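Local coordinates for protein superoxide dismutase (PDB 4F2N) that probably catalyses the dismutation of superoxide to dioxygen and hydrogen peroxide at an iron centre, at residues 152-157 with 173-178; 190-195 with 206-211. All blocks are in the same frame, centred on the assembly; numbering follows the deposited sequence.

Contact 1: 152-157 with 173-178; sequences FGSGWT and TSNAGC
The open end of a beta hairpin, strands 155-161 and 168-174 of the antiparallel sheet in the C-terminal domain of the iron/manganese superoxide dismutase fold, brings Trp156 against Thr173 as a hydrogen-bonded pair. Thr173 N reaches Trp156 O at 2.8 Å, and Trp156 N returns a bond to Thr173 O. One step on, Gly155 and Ser174 form a non-hydrogen-bonded pair with CA atoms only 4.3 Å apart; the CA-H of Gly155 points at Thr173 O, 3.3 Å from CA. The ladder is prolonged into the loops by a nearly straight bond from Asn175 N to Ser154 O (2.8 Å, 174° at the hydrogen), the donor standing above the carbonyl plane. Two waters bridge the segments here: one links Phe152 O and Ser154 O to Ser174 OG, the other accepts from Ser154 N and lies 2.6 Å from Asn175 OD1. Ser154 OG itself pairs with Ser154 OG of the second subunit, so the start of strand 155-161 lies at the dimer interface. The Trp156 indole shares a sheet face with Thr173, and its NE1 donates to Gln104 OE1 of helix 96-113. Asn175 O sits in the indole plane, at the edge, 3.2 Å from CD1. Ser174 to Gly177 make a type II' turn, and Thr173 OG1, held between backbone N and carbonyl carbon (chi1 55°), donates across it to Gly177 O at 2.6 Å.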
ATOM      1  N   PHE B 152       6.878  -5.561  -0.264  1.00 18.33           N
ATOM      2  CA  PHE B 152       6.862  -4.317   0.532  1.00 18.59           C
ATOM      3  C   PHE B 152       5.783  -3.388   0.007  1.00 18.31           C
ATOM      4  O   PHE B 152       5.749  -3.104  -1.201  1.00 18.56           O
ATOM      5  CB  PHE B 152       8.217  -3.589   0.468  1.00 19.02           C
ATOM      6  CG  PHE B 152       8.323  -2.426   1.413  1.00 19.24           C
ATOM      7  CD1 PHE B 152       8.337  -2.629   2.789  1.00 19.71           C
ATOM      8  CD2 PHE B 152       8.411  -1.141   0.938  1.00 19.50           C
ATOM      9  CE1 PHE B 152       8.452  -1.550   3.669  1.00 20.23           C
ATOM     10  CE2 PHE B 152       8.525  -0.059   1.807  1.00 20.08           C
ATOM     11  CZ  PHE B 152       8.531  -0.268   3.171  1.00 20.54           C
ATOM     12  N   GLY B 153       4.925  -2.906   0.900  1.00 18.09           N
ATOM     13  CA  GLY B 153       3.855  -1.941   0.523  1.00 17.45           C
ATOM     14  C   GLY B 153       2.624  -2.668   0.018  1.00 16.91           C
ATOM     15  O   GLY B 153       2.315  -3.816   0.467  1.00 16.28           O
ATOM     16  N   SER B 154       1.916  -2.034  -0.913  1.00 16.39           N
ATOM     17  CA  SER B 154       0.714  -2.654  -1.503  1.00 15.82           C
ATOM     18  C   SER B 154       1.082  -3.497  -2.709  1.00 15.66           C
ATOM     19  O   SER B 154       2.011  -3.140  -3.464  1.00 15.36           O
ATOM     20  CB  SER B 154      -0.268  -1.578  -1.969  1.00 15.92           C
ATOM     21  OG  SER B 154      -0.491  -0.604  -0.950  1.00 16.45           O
ATOM     22  N   GLY B 155       0.355  -4.571  -2.943  1.00 14.94           N
ATOM     23  CA  GLY B 155       0.494  -5.262  -4.243  1.00 15.55           C
ATOM     24  C   GLY B 155      -0.188  -6.606  -4.255  1.00 15.72           C
ATOM     25  O   GLY B 155      -1.112  -6.847  -3.475  1.00 16.30           O
ATOM     26  N   TRP B 156       0.340  -7.492  -5.092  1.00 16.19           N
ATOM     27  CA  TRP B 156      -0.265  -8.778  -5.429  1.00 16.51           C
ATOM     28  C   TRP B 156       0.824  -9.811  -5.519  1.00 16.44           C
ATOM     29  O   TRP B 156       1.960  -9.522  -5.994  1.00 17.01           O
ATOM     30  CB  TRP B 156      -0.985  -8.668  -6.809  1.00 16.29           C
ATOM     31  CG  TRP B 156      -2.093  -7.642  -6.801  1.00 16.39           C
ATOM     32  CD1 TRP B 156      -1.981  -6.260  -7.023  1.00 16.96           C
ATOM     33  CD2 TRP B 156      -3.529  -7.880  -6.565  1.00 16.44           C
ATOM     34  NE1 TRP B 156      -3.210  -5.648  -6.929  1.00 16.99           N
ATOM     35  CE2 TRP B 156      -4.178  -6.566  -6.629  1.00 16.65           C
ATOM     36  CE3 TRP B 156      -4.306  -9.012  -6.301  1.00 16.74           C
ATOM     37  CZ2 TRP B 156      -5.532  -6.414  -6.473  1.00 16.95           C
ATOM     38  CZ3 TRP B 156      -5.705  -8.846  -6.120  1.00 16.64           C
ATOM     39  CH2 TRP B 156      -6.294  -7.580  -6.207  1.00 16.76           C
ATOM     40  N   THR B 157       0.490 -11.022  -5.106  1.00 16.91           N
ATOM     41  CA  THR B 157       1.370 -12.163  -5.295  1.00 17.62           C
ATOM     42  C   THR B 157       0.644 -13.174  -6.207  1.00 17.23           C
ATOM     43  O   THR B 157      -0.551 -13.461  -6.018  1.00 16.92           O
ATOM     44  CB  THR B 157       1.724 -12.804  -3.946  1.00 18.61           C
ATOM     45  OG1 THR B 157       2.404 -11.820  -3.167  1.00 21.88           O
ATOM     46  CG2 THR B 157       2.663 -14.002  -4.126  1.00 18.84           C
ATOM     47  N   THR B 173       3.940  -8.368  -7.572  1.00 18.68           N
ATOM     48  CA  THR B 173       3.930  -7.056  -8.196  1.00 18.15           C
ATOM     49  C   THR B 173       3.608  -5.984  -7.129  1.00 17.69           C
ATOM     50  O   THR B 173       3.058  -6.299  -6.063  1.00 17.33           O
ATOM     51  CB  THR B 173       2.905  -6.963  -9.344  1.00 17.94           C
ATOM     52  OG1 THR B 173       1.596  -7.340  -8.850  1.00 17.28           O
ATOM     53  CG2 THR B 173       3.311  -7.894 -10.555  1.00 18.75           C
ATOM     54  N   SER B 174       3.967  -4.746  -7.427  1.00 17.09           N
ATOM     55  CA  SER B 174       3.696  -3.606  -6.549  1.00 17.11           C
ATOM     56  C   SER B 174       2.421  -2.888  -7.053  1.00 16.90           C
ATOM     57  O   SER B 174       2.258  -2.674  -8.270  1.00 16.60           O
ATOM     58  CB  SER B 174       4.899  -2.645  -6.611  1.00 17.82           C
ATOM     59  OG  SER B 174       4.629  -1.372  -6.005  1.00 18.05           O
ATOM     60  N   ASN B 175       1.572  -2.472  -6.119  1.00 16.23           N
ATOM     61  CA  ASN B 175       0.436  -1.576  -6.437  1.00 16.31           C
ATOM     62  C   ASN B 175      -0.538  -2.212  -7.444  1.00 16.68           C
ATOM     63  O   ASN B 175      -1.164  -3.197  -7.089  1.00 16.28           O
ATOM     64  CB  ASN B 175       0.909  -0.175  -6.864  1.00 16.04           C
ATOM     65  CG  ASN B 175       1.569   0.577  -5.696  1.00 16.13           C
ATOM     66  OD1 ASN B 175       1.442   0.145  -4.550  1.00 15.46           O
ATOM     67  ND2 ASN B 175       2.280   1.685  -5.981  1.00 15.76           N
ATOM     68  N   ALA B 176      -0.661  -1.650  -8.650  1.00 16.74           N
ATOM     69  CA  ALA B 176      -1.575  -2.211  -9.653  1.00 17.75           C
ATOM     70  C   ALA B 176      -0.886  -3.172 -10.616  1.00 18.31           C
ATOM     71  O   ALA B 176      -1.511  -3.678 -11.540  1.00 18.63           O
ATOM     72  CB  ALA B 176      -2.299  -1.109 -10.436  1.00 17.54           C
ATOM     73  N   GLY B 177       0.405  -3.424 -10.405  1.00 18.88           N
ATOM     74  CA  GLY B 177       1.154  -4.289 -11.312  1.00 19.78           C
ATOM     75  C   GLY B 177       0.547  -5.638 -11.551  1.00 20.64           C
ATOM     76  O   GLY B 177      -0.008  -6.264 -10.653  1.00 19.47           O
ATOM     77  N   CYS B 178       0.703  -6.102 -12.782  1.00 22.28           N
ATOM     78  CA  CYS B 178      -0.013  -7.262 -13.261  1.00 24.11           C
ATOM     79  C   CYS B 178       0.953  -8.054 -14.175  1.00 23.58           C
ATOM     80  O   CYS B 178       1.509  -7.474 -15.116  1.00 21.52           O
ATOM     81  CB  CYS B 178      -1.144  -6.650 -14.080  1.00 27.84           C
ATOM     82  SG  CYS B 178      -2.306  -7.798 -14.726  1.00 39.37           S
TER
HETATM   83  O   HOH W   1       4.399  -1.681  -3.333  1.00 15.13           O
HETATM   84  O   HOH W   2       2.289   0.529  -2.104  1.00 14.30           O

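Contact 2: 190-195 with 206-211; sequences ADVWEH and ADYLKE. With FE2 (Fe (II) ion), chain N.
The end of strand 185-191 and the loop after it pass helix 205-212 with Ala190 and Leu209 nearest, their CA atoms 7.8 Å apart, so side chains bridge the gap. Tyr208 makes the polar link: its OH donates to Asp191 O at 2.7 Å, in the carbonyl plane, with a C=O...O angle of 146°. The phenol ring swings out to the strand because CG lies roughly anti to the backbone N (chi1 154°), and it presents its edge to Asp191 O and to Val192 CG1. Beside it, Leu209 CD2 fills the apolar part, touching Val192 CG1 at 3.9 Å and Ala190 CB at 4.0 Å; the Val192 and Leu209 side chains cross at about a right angle. The side chain of Asp191 leads to the iron site. OD2 binds the metal at 1.9 Å, while OD1 takes the Trp193 N-H in an Asx turn and a weak bond from the iron-bound water. His195 NE2 is a second ligand, and His58 and His108 complete the protein ligands. Tyr208 is thus a second-shell residue: it grips the backbone of a metal ligand whose carboxylate is already fixed by iron and the turn, which probably helps hold Asp191 in position.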
ATOM      1  N   ALA B 190      -3.113 -13.556  -4.851  1.00 17.67           N
ATOM      2  CA  ALA B 190      -3.537 -13.110  -3.514  1.00 17.29           C
ATOM      3  C   ALA B 190      -3.293 -11.619  -3.462  1.00 16.78           C
ATOM      4  O   ALA B 190      -2.183 -11.137  -3.766  1.00 16.48           O
ATOM      5  CB  ALA B 190      -2.734 -13.811  -2.423  1.00 17.86           C
ATOM      6  N   ASP B 191      -4.332 -10.875  -3.118  1.00 16.35           N
ATOM      7  CA  ASP B 191      -4.205  -9.421  -2.913  1.00 15.87           C
ATOM      8  C   ASP B 191      -3.465  -9.201  -1.588  1.00 15.80           C
ATOM      9  O   ASP B 191      -3.896  -9.736  -0.553  1.00 15.56           O
ATOM     10  CB  ASP B 191      -5.633  -8.842  -2.794  1.00 16.17           C
ATOM     11  CG  ASP B 191      -5.677  -7.326  -2.807  1.00 16.13           C
ATOM     12  OD1 ASP B 191      -4.607  -6.670  -2.868  1.00 15.67           O
ATOM     13  OD2 ASP B 191      -6.820  -6.767  -2.796  1.00 16.38           O
ATOM     14  N   VAL B 192      -2.347  -8.472  -1.604  1.00 15.38           N
ATOM     15  CA  VAL B 192      -1.699  -8.120  -0.340  1.00 15.56           C
ATOM     16  C   VAL B 192      -1.626  -6.604  -0.119  1.00 15.58           C
ATOM     17  O   VAL B 192      -0.837  -6.114   0.695  1.00 15.80           O
ATOM     18  CB  VAL B 192      -0.333  -8.803  -0.122  1.00 15.64           C
ATOM     19  CG1 VAL B 192      -0.488 -10.316  -0.026  1.00 15.31           C
ATOM     20  CG2 VAL B 192       0.583  -8.481  -1.286  1.00 15.33           C
ATOM     21  N   TRP B 193      -2.482  -5.839  -0.809  1.00 15.44           N
ATOM     22  CA  TRP B 193      -2.830  -4.509  -0.280  1.00 15.22           C
ATOM     23  C   TRP B 193      -3.347  -4.707   1.105  1.00 15.81           C
ATOM     24  O   TRP B 193      -4.078  -5.695   1.359  1.00 15.96           O
ATOM     25  CB  TRP B 193      -3.924  -3.870  -1.128  1.00 15.19           C
ATOM     26  CG  TRP B 193      -3.422  -3.270  -2.440  1.00 14.98           C
ATOM     27  CD1 TRP B 193      -2.837  -3.928  -3.513  1.00 14.90           C
ATOM     28  CD2 TRP B 193      -3.595  -1.894  -2.863  1.00 14.95           C
ATOM     29  NE1 TRP B 193      -2.572  -3.047  -4.555  1.00 14.82           N
ATOM     30  CE2 TRP B 193      -3.012  -1.794  -4.217  1.00 15.00           C
ATOM     31  CE3 TRP B 193      -4.134  -0.738  -2.259  1.00 15.04           C
ATOM     32  CZ2 TRP B 193      -2.978  -0.583  -4.916  1.00 15.01           C
ATOM     33  CZ3 TRP B 193      -4.095   0.478  -2.981  1.00 15.24           C
ATOM     34  CH2 TRP B 193      -3.537   0.547  -4.281  1.00 14.98           C
ATOM     35  N   GLU B 194      -3.047  -3.772   2.015  1.00 16.11           N
ATOM     36  CA  GLU B 194      -3.425  -3.954   3.418  1.00 16.30           C
ATOM     37  C   GLU B 194      -4.930  -4.018   3.592  1.00 16.66           C
ATOM     38  O   GLU B 194      -5.428  -4.715   4.490  1.00 17.40           O
ATOM     39  CB  GLU B 194      -2.827  -2.860   4.320  1.00 16.58           C
ATOM     40  CG  GLU B 194      -1.312  -2.966   4.440  1.00 16.94           C
ATOM     41  CD  GLU B 194      -0.694  -1.878   5.320  1.00 17.56           C
ATOM     42  OE1 GLU B 194      -0.942  -0.664   5.063  1.00 16.48           O
ATOM     43  OE2 GLU B 194       0.086  -2.256   6.244  1.00 18.75           O
ATOM     44  N   HIS B 195      -5.667  -3.316   2.733  1.00 16.64           N
ATOM     45  CA  HIS B 195      -7.132  -3.396   2.787  1.00 16.92           C
ATOM     46  C   HIS B 195      -7.676  -4.783   2.526  1.00 17.19           C
ATOM     47  O   HIS B 195      -8.832  -5.046   2.893  1.00 17.63           O
ATOM     48  CB  HIS B 195      -7.811  -2.360   1.846  1.00 16.68           C
ATOM     49  CG  HIS B 195      -7.697  -2.687   0.378  1.00 16.24           C
ATOM     50  ND1 HIS B 195      -7.078  -1.854  -0.515  1.00 15.91           N
ATOM     51  CD2 HIS B 195      -8.162  -3.796  -0.369  1.00 16.24           C
ATOM     52  CE1 HIS B 195      -7.138  -2.401  -1.764  1.00 15.79           C
ATOM     53  NE2 HIS B 195      -7.788  -3.597  -1.672  1.00 15.58           N
ATOM     54  N   ALA B 206       0.858 -12.360   7.483  1.00 21.68           N
ATOM     55  CA  ALA B 206       1.332 -13.754   7.399  1.00 22.71           C
ATOM     56  C   ALA B 206       0.215 -14.742   7.705  1.00 23.72           C
ATOM     57  O   ALA B 206       0.058 -15.766   7.020  1.00 24.73           O
ATOM     58  CB  ALA B 206       2.527 -13.979   8.329  1.00 23.08           C
ATOM     59  N   ASP B 207      -0.545 -14.456   8.753  1.00 23.60           N
ATOM     60  CA  ASP B 207      -1.681 -15.313   9.120  1.00 24.76           C
ATOM     61  C   ASP B 207      -2.763 -15.314   8.036  1.00 23.76           C
ATOM     62  O   ASP B 207      -3.361 -16.346   7.756  1.00 23.88           O
ATOM     63  CB  ASP B 207      -2.279 -14.811  10.414  1.00 25.93           C
ATOM     64  CG  ASP B 207      -1.361 -15.031  11.593  1.00 28.21           C
ATOM     65  OD1 ASP B 207      -0.368 -15.791  11.461  1.00 28.29           O
ATOM     66  OD2 ASP B 207      -1.651 -14.473  12.671  1.00 29.48           O
ATOM     67  N   TYR B 208      -3.038 -14.141   7.469  1.00 22.18           N
ATOM     68  CA  TYR B 208      -3.990 -14.029   6.362  1.00 21.54           C
ATOM     69  C   TYR B 208      -3.612 -14.961   5.200  1.00 21.54           C
ATOM     70  O   TYR B 208      -4.430 -15.758   4.754  1.00 21.65           O
ATOM     71  CB  TYR B 208      -4.064 -12.562   5.896  1.00 20.68           C
ATOM     72  CG  TYR B 208      -4.489 -12.316   4.444  1.00 19.65           C
ATOM     73  CD1 TYR B 208      -5.797 -12.639   3.993  1.00 20.15           C
ATOM     74  CD2 TYR B 208      -3.611 -11.702   3.549  1.00 19.36           C
ATOM     75  CE1 TYR B 208      -6.184 -12.392   2.666  1.00 19.54           C
ATOM     76  CE2 TYR B 208      -3.985 -11.437   2.240  1.00 18.56           C
ATOM     77  CZ  TYR B 208      -5.270 -11.755   1.802  1.00 18.99           C
ATOM     78  OH  TYR B 208      -5.654 -11.476   0.489  1.00 18.10           O
ATOM     79  N   LEU B 209      -2.362 -14.860   4.738  1.00 20.72           N
ATOM     80  CA  LEU B 209      -1.868 -15.701   3.660  1.00 20.82           C
ATOM     81  C   LEU B 209      -1.900 -17.202   3.969  1.00 22.11           C
ATOM     82  O   LEU B 209      -2.255 -18.010   3.089  1.00 22.03           O
ATOM     83  CB  LEU B 209      -0.458 -15.256   3.229  1.00 19.80           C
ATOM     84  CG  LEU B 209      -0.449 -13.894   2.548  1.00 19.27           C
ATOM     85  CD1 LEU B 209       0.976 -13.367   2.511  1.00 18.74           C
ATOM     86  CD2 LEU B 209      -1.021 -13.963   1.142  1.00 19.34           C
ATOM     87  N   LYS B 210      -1.571 -17.572   5.212  1.00 23.06           N
ATOM     88  CA  LYS B 210      -1.653 -18.974   5.614  1.00 24.46           C
ATOM     89  C   LYS B 210      -3.122 -19.443   5.608  1.00 25.56           C
ATOM     90  O   LYS B 210      -3.423 -20.571   5.198  1.00 26.18           O
ATOM     91  CB  LYS B 210      -1.011 -19.195   6.999  1.00 25.11           C
ATOM     92  N   GLU B 211      -4.043 -18.594   6.058  1.00 25.77           N
ATOM     93  CA  GLU B 211      -5.435 -19.038   6.157  1.00 26.73           C
ATOM     94  C   GLU B 211      -6.140 -19.003   4.800  1.00 25.66           C
ATOM     95  O   GLU B 211      -7.077 -19.755   4.573  1.00 26.25           O
ATOM     96  CB  GLU B 211      -6.193 -18.246   7.234  1.00 29.24           C
ATOM     97  CG  GLU B 211      -5.657 -18.524   8.638  1.00 32.04           C
ATOM     98  CD  GLU B 211      -6.438 -17.848   9.756  1.00 36.66           C
ATOM     99  OE1 GLU B 211      -7.623 -17.488   9.544  1.00 39.25           O
ATOM    100  OE2 GLU B 211      -5.864 -17.687  10.872  1.00 39.15           O
TER
HETATM  101 FE   FE2 N 300      -7.767  -5.112  -3.095  1.00 16.82          FE
HETATM  102  O   HOH W   3      -5.920  -4.254  -4.070  1.00 12.29           O

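Overall arrangement
Both segments of contact 1 precede those of contact 2 in the chain, yet the two meet in one sheet, their centres about 12 Å apart. Strand 155-161 is the middle strand, with 168-174 on one flank and 185-191 on the other. Gly155 O lies 2.8 Å from Val192 N, and Thr157 O the same distance from Ala190 N, both probable hydrogen bonds. Trp156 of contact 1 packs its CZ3 3.3 Å from Asp191 CB, and its side chain comes within about 4 Å of the iron that Asp191 and His195 of contact 2 help bind. Trp193 NE1 bonds back to Asn175 O. Both contacts also touch the second subunit, where Glu194 pairs with His195 of the partner, coupling the metal site to the dimer interface.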